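PDB 6R5T: periplasmic beta-glucosidase from Pseudomonas aeruginosa, which probably hydrolyses terminal, non-reducing beta-D-glucosyl residues of glucosides, releasing beta-D-glucose, as a family 3 glycoside hydrolase of the periplasm. Local coordinates for residues 423-435 with 449-463. The protein carries 1 engineered substitution. Residues are numbered along the deposited sequence; the frame is centred on the assembly and turned at random.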
loop_
_atom_site.group_PDB
_atom_site.type_symbol
_atom_site.label_atom_id
_atom_site.label_comp_id
_atom_site.label_asym_id
_atom_site.label_seq_id
_atom_site.Cartn_x
_atom_site.Cartn_y
_atom_site.Cartn_z
ATOM N N THR A 423 43.600 -16.169 -13.663
ATOM C CA THR A 423 43.621 -14.895 -14.409
ATOM C C THR A 423 42.250 -14.223 -14.310
ATOM O O THR A 423 41.290 -14.761 -14.866
ATOM C CB THR A 423 44.008 -15.111 -15.874
ATOM O OG1 THR A 423 45.276 -15.782 -15.884
ATOM C CG2 THR A 423 44.113 -13.817 -16.647
ATOM N N LEU A 424 42.215 -12.997 -13.825
ATOM C CA LEU A 424 40.958 -12.219 -13.851
ATOM C C LEU A 424 40.941 -11.288 -15.045
ATOM O O LEU A 424 41.982 -10.648 -15.366
ATOM C CB LEU A 424 40.859 -11.398 -12.565
ATOM C CG LEU A 424 40.909 -12.167 -11.259
ATOM C CD1 LEU A 424 40.726 -11.193 -10.111
ATOM C CD2 LEU A 424 39.841 -13.260 -11.245
ATOM N N LEU A 425 39.800 -11.179 -15.696
ATOM C CA LEU A 425 39.621 -10.244 -16.823
ATOM C C LEU A 425 38.471 -9.330 -16.438
ATOM O O LEU A 425 37.424 -9.847 -16.096
ATOM C CB LEU A 425 39.266 -11.018 -18.083
ATOM C CG LEU A 425 40.182 -12.174 -18.469
ATOM C CD1 LEU A 425 39.605 -12.849 -19.692
ATOM C CD2 LEU A 425 41.594 -11.681 -18.752
ATOM N N TYR A 426 38.638 -8.046 -16.607
ATOM C CA TYR A 426 37.659 -7.048 -16.144
ATOM C C TYR A 426 37.020 -6.330 -17.316
ATOM O O TYR A 426 37.703 -5.928 -18.253
ATOM C CB TYR A 426 38.323 -6.049 -15.195
ATOM C CG TYR A 426 37.426 -4.885 -14.887
ATOM C CD1 TYR A 426 36.321 -5.068 -14.076
ATOM C CD2 TYR A 426 37.616 -3.634 -15.445
ATOM C CE1 TYR A 426 35.479 -4.019 -13.757
ATOM C CE2 TYR A 426 36.783 -2.573 -15.144
ATOM C CZ TYR A 426 35.706 -2.758 -14.294
ATOM O OH TYR A 426 34.844 -1.736 -14.068
ATOM N N ALA A 427 35.732 -6.034 -17.208
ATOM C CA ALA A 427 35.028 -5.090 -18.068
ATOM C C ALA A 427 33.882 -4.493 -17.282
ATOM O O ALA A 427 33.137 -5.252 -16.637
ATOM C CB ALA A 427 34.508 -5.754 -19.313
ATOM N N LYS A 428 33.743 -3.188 -17.353
ATOM C CA LYS A 428 32.632 -2.545 -16.633
ATOM C C LYS A 428 31.292 -3.045 -17.162
ATOM O O LYS A 428 30.344 -3.242 -16.320
ATOM C CB LYS A 428 32.718 -1.037 -16.755
ATOM C CG LYS A 428 31.806 -0.342 -15.776
ATOM C CD LYS A 428 31.979 1.100 -15.768
ATOM C CE LYS A 428 30.972 1.734 -14.845
ATOM N NZ LYS A 428 31.423 3.077 -14.459
ATOM N N GLY A 429 31.107 -3.146 -18.485
ATOM C CA GLY A 429 29.885 -3.761 -19.028
ATOM C C GLY A 429 28.730 -2.822 -19.222
ATOM O O GLY A 429 28.093 -2.860 -20.246
ATOM N N ALA A 430 28.414 -2.017 -18.197
ATOM C CA ALA A 430 27.337 -1.045 -18.249
ATOM C C ALA A 430 27.610 -0.040 -17.139
ATOM O O ALA A 430 28.227 -0.389 -16.176
ATOM C CB ALA A 430 25.998 -1.704 -18.051
ATOM N N ASN A 431 27.043 1.134 -17.286
ATOM C CA ASN A 431 26.940 2.067 -16.160
ATOM C C ASN A 431 25.824 1.556 -15.236
ATOM O O ASN A 431 24.990 0.721 -15.661
ATOM C CB ASN A 431 26.653 3.476 -16.677
ATOM C CG ASN A 431 27.891 4.136 -17.243
ATOM O OD1 ASN A 431 28.974 4.031 -16.679
ATOM N ND2 ASN A 431 27.668 4.805 -18.355
ATOM N N VAL A 432 25.785 2.056 -14.011
ATOM C CA VAL A 432 24.793 1.563 -13.011
ATOM C C VAL A 432 23.382 1.789 -13.538
ATOM O O VAL A 432 22.455 1.019 -13.229
ATOM C CB VAL A 432 24.975 2.171 -11.618
ATOM C CG1 VAL A 432 26.285 1.805 -10.989
ATOM C CG2 VAL A 432 24.800 3.649 -11.567
ATOM N N SER A 433 23.178 2.858 -14.302
ATOM C CA SER A 433 21.914 3.155 -14.991
ATOM C C SER A 433 22.228 3.656 -16.395
ATOM O O SER A 433 23.230 4.317 -16.567
ATOM C CB SER A 433 21.073 4.151 -14.233
ATOM O OG SER A 433 19.819 4.385 -14.890
ATOM N N GLY A 434 21.354 3.349 -17.331
ATOM C CA GLY A 434 21.387 3.910 -18.687
ATOM C C GLY A 434 20.433 5.053 -18.830
ATOM O O GLY A 434 20.347 5.633 -19.939
ATOM N N ASP A 435 19.698 5.411 -17.783
ATOM C CA ASP A 435 18.729 6.528 -17.786
ATOM C C ASP A 435 19.481 7.746 -17.262
ATOM O O ASP A 435 19.869 7.773 -16.065
ATOM C CB ASP A 435 17.528 6.198 -16.908
ATOM C CG ASP A 435 16.416 7.227 -16.919
ATOM O OD1 ASP A 435 16.727 8.416 -16.995
ATOM O OD2 ASP A 435 15.248 6.834 -16.780
ATOM N N VAL A 449 28.685 8.303 -8.408
ATOM C CA VAL A 449 28.642 7.279 -9.466
ATOM C C VAL A 449 29.581 7.704 -10.588
ATOM O O VAL A 449 29.274 8.685 -11.225
ATOM C CB VAL A 449 27.218 7.076 -9.986
ATOM C CG1 VAL A 449 27.167 6.127 -11.160
ATOM C CG2 VAL A 449 26.343 6.579 -8.838
ATOM N N GLU A 450 30.538 6.832 -10.877
ATOM C CA GLU A 450 31.478 6.979 -12.011
ATOM C C GLU A 450 30.728 6.608 -13.276
ATOM O O GLU A 450 30.183 5.480 -13.388
ATOM C CB GLU A 450 32.692 6.070 -11.862
ATOM C CG GLU A 450 33.404 6.200 -10.526
ATOM C CD GLU A 450 34.921 6.038 -10.542
ATOM O OE1 GLU A 450 35.516 5.896 -9.442
ATOM O OE2 GLU A 450 35.517 6.083 -11.650
ATOM N N VAL A 451 30.659 7.528 -14.213
ATOM C CA VAL A 451 29.967 7.311 -15.483
ATOM C C VAL A 451 31.059 7.062 -16.524
ATOM O O VAL A 451 31.947 7.946 -16.746
ATOM C CB VAL A 451 29.075 8.522 -15.793
ATOM C CG1 VAL A 451 28.375 8.346 -17.109
ATOM C CG2 VAL A 451 28.066 8.743 -14.656
ATOM N N ASP A 452 31.052 5.868 -17.096
ATOM C CA ASP A 452 31.888 5.566 -18.263
ATOM C C ASP A 452 31.298 6.388 -19.390
ATOM O O ASP A 452 30.100 6.331 -19.655
ATOM C CB ASP A 452 31.861 4.076 -18.561
ATOM C CG ASP A 452 32.883 3.653 -19.604
ATOM O OD1 ASP A 452 32.860 4.207 -20.738
ATOM O OD2 ASP A 452 33.641 2.749 -19.288
ATOM N N PRO A 453 32.113 7.190 -20.108
ATOM C CA PRO A 453 31.562 8.036 -21.160
ATOM C C PRO A 453 31.287 7.281 -22.470
ATOM O O PRO A 453 30.716 7.853 -23.375
ATOM C CB PRO A 453 32.699 9.057 -21.370
ATOM C CG PRO A 453 33.952 8.325 -21.012
ATOM C CD PRO A 453 33.571 7.308 -19.947
ATOM N N ARG A 454 31.682 6.008 -22.577
ATOM C CA ARG A 454 31.404 5.249 -23.832
ATOM C C ARG A 454 29.919 4.968 -23.999
ATOM O O ARG A 454 29.162 4.998 -23.012
ATOM C CB ARG A 454 32.172 3.939 -23.896
ATOM C CG ARG A 454 33.671 4.134 -23.989
ATOM C CD ARG A 454 34.378 2.859 -23.793
ATOM N NE ARG A 454 34.303 2.339 -22.442
ATOM C CZ ARG A 454 34.596 1.091 -22.130
ATOM N NH1 ARG A 454 35.009 0.277 -23.084
ATOM N NH2 ARG A 454 34.513 0.655 -20.895
ATOM N N SER A 455 29.506 4.689 -25.230
ATOM C CA SER A 455 28.110 4.295 -25.518
ATOM C C SER A 455 27.804 2.983 -24.767
ATOM O O SER A 455 28.719 2.176 -24.534
ATOM C CB SER A 455 27.877 4.133 -26.990
ATOM O OG SER A 455 28.492 2.950 -27.453
ATOM N N ALA A 456 26.554 2.740 -24.457
ATOM C CA ALA A 456 26.117 1.452 -23.854
ATOM C C ALA A 456 26.572 0.285 -24.741
ATOM O O ALA A 456 27.077 -0.751 -24.233
ATOM C CB ALA A 456 24.625 1.431 -23.660
ATOM N N GLU A 457 26.453 0.447 -26.063
ATOM C CA GLU A 457 26.841 -0.625 -27.017
ATOM C C GLU A 457 28.345 -0.916 -26.943
ATOM O O GLU A 457 28.732 -2.094 -26.990
ATOM C CB GLU A 457 26.483 -0.212 -28.456
ATOM C CG GLU A 457 24.987 -0.179 -28.707
ATOM C CD GLU A 457 24.161 0.923 -28.029
ATOM O OE1 GLU A 457 22.930 0.680 -27.843
ATOM O OE2 GLU A 457 24.736 2.008 -27.633
ATOM N N ALA A 458 29.205 0.106 -26.854
ATOM C CA ALA A 458 30.672 -0.108 -26.793
ATOM C C ALA A 458 31.024 -0.852 -25.496
ATOM O O ALA A 458 31.832 -1.753 -25.510
ATOM C CB ALA A 458 31.415 1.209 -26.893
ATOM N N MET A 459 30.400 -0.468 -24.383
ATOM C CA MET A 459 30.644 -1.153 -23.091
ATOM C C MET A 459 30.207 -2.620 -23.183
ATOM O O MET A 459 30.938 -3.500 -22.691
ATOM C CB MET A 459 29.899 -0.452 -21.962
ATOM C CG MET A 459 30.618 0.805 -21.544
ATOM S SD MET A 459 29.774 1.613 -20.088
ATOM C CE MET A 459 28.492 2.564 -20.832
ATOM N N LEU A 460 29.076 -2.856 -23.797
ATOM C CA LEU A 460 28.562 -4.240 -23.972
ATOM C C LEU A 460 29.525 -5.041 -24.840
ATOM O O LEU A 460 29.814 -6.162 -24.485
ATOM C CB LEU A 460 27.164 -4.235 -24.572
ATOM C CG LEU A 460 26.018 -3.851 -23.663
ATOM C CD1 LEU A 460 24.739 -3.649 -24.476
ATOM C CD2 LEU A 460 25.804 -4.919 -22.617
ATOM N N GLU A 461 30.020 -4.487 -25.947
ATOM C CA GLU A 461 30.901 -5.274 -26.851
ATOM C C GLU A 461 32.207 -5.586 -26.134
ATOM O O GLU A 461 32.695 -6.689 -26.234
ATOM C CB GLU A 461 31.146 -4.532 -28.167
ATOM C CG GLU A 461 29.921 -4.443 -29.044
ATOM C CD GLU A 461 29.642 -5.657 -29.938
ATOM O OE1 GLU A 461 29.542 -6.801 -29.402
ATOM O OE2 GLU A 461 29.522 -5.459 -31.194
ATOM N N GLU A 462 32.723 -4.669 -25.313
ATOM C CA GLU A 462 33.934 -4.936 -24.514
ATOM C C GLU A 462 33.672 -6.085 -23.536
ATOM O O GLU A 462 34.469 -7.003 -23.405
ATOM C CB GLU A 462 34.375 -3.669 -23.795
ATOM C CG GLU A 462 35.638 -3.932 -23.046
ATOM C CD GLU A 462 36.108 -2.848 -22.094
ATOM O OE1 GLU A 462 37.352 -2.606 -22.068
ATOM O OE2 GLU A 462 35.253 -2.266 -21.388
ATOM N N ALA A 463 32.541 -6.039 -22.852
ATOM C CA ALA A 463 32.205 -7.099 -21.889
ATOM C C ALA A 463 32.036 -8.441 -22.616
ATOM O O ALA A 463 32.452 -9.453 -22.064
ATOM C CB ALA A 463 30.918 -6.738 -21.188
HETATM O O HOH W 1 35.643 -1.565 -18.734
HETATM O O HOH W 2 32.711 -2.841 -20.654
HETATM O O HOH W 3 26.290 -1.077 -21.531
HETATM O O HOH W 4 28.253 3.557 -13.375
#
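Gly429 and Met459 bring their CA atoms to 4.9 Å, where the loop following strand 423-427 passes over the first turns of the helix that begins at Ala456. The amide of Asn431 grips both backbone groups of Asp452: OD1 accepts from Asp452 N at 2.8 Å, and ND2 donates almost straight (176°) to a lone pair of Asp452 O at 3.2 Å. This pairing fixes the rotation of the amide. Met459 crosses the Asn431 side chain at about a right angle, its CE 3.4 Å from Asn431 ND2. The extended chain of Lys428, CG anti to the backbone N (chi1 -166°), runs alongside Asp452 in the opposite direction and carries NZ to Glu450 O at 2.9 Å, above the carbonyl plane. Asp452 OD1 accepts from Arg454 N, an Asx turn, and Arg454 holds the carboxylate side-on, NE to OD1 and NH2 to OD2, while also bridging to Glu462. Glu462 OE2 accepts hydrogen bonds from two waters, which in turn accept from Lys428 N and Gly429 N. Val432 CG2 meets Val449 CG1 tip to tip, tightly, at 3.5 Å. Strand 423-427 edges the mixed sheet of the family 3 C-terminal domain beside strand 380-384; Leu460 and Ala463 pack on helix 497-508, and Val432 and Val449 on helix 436-442.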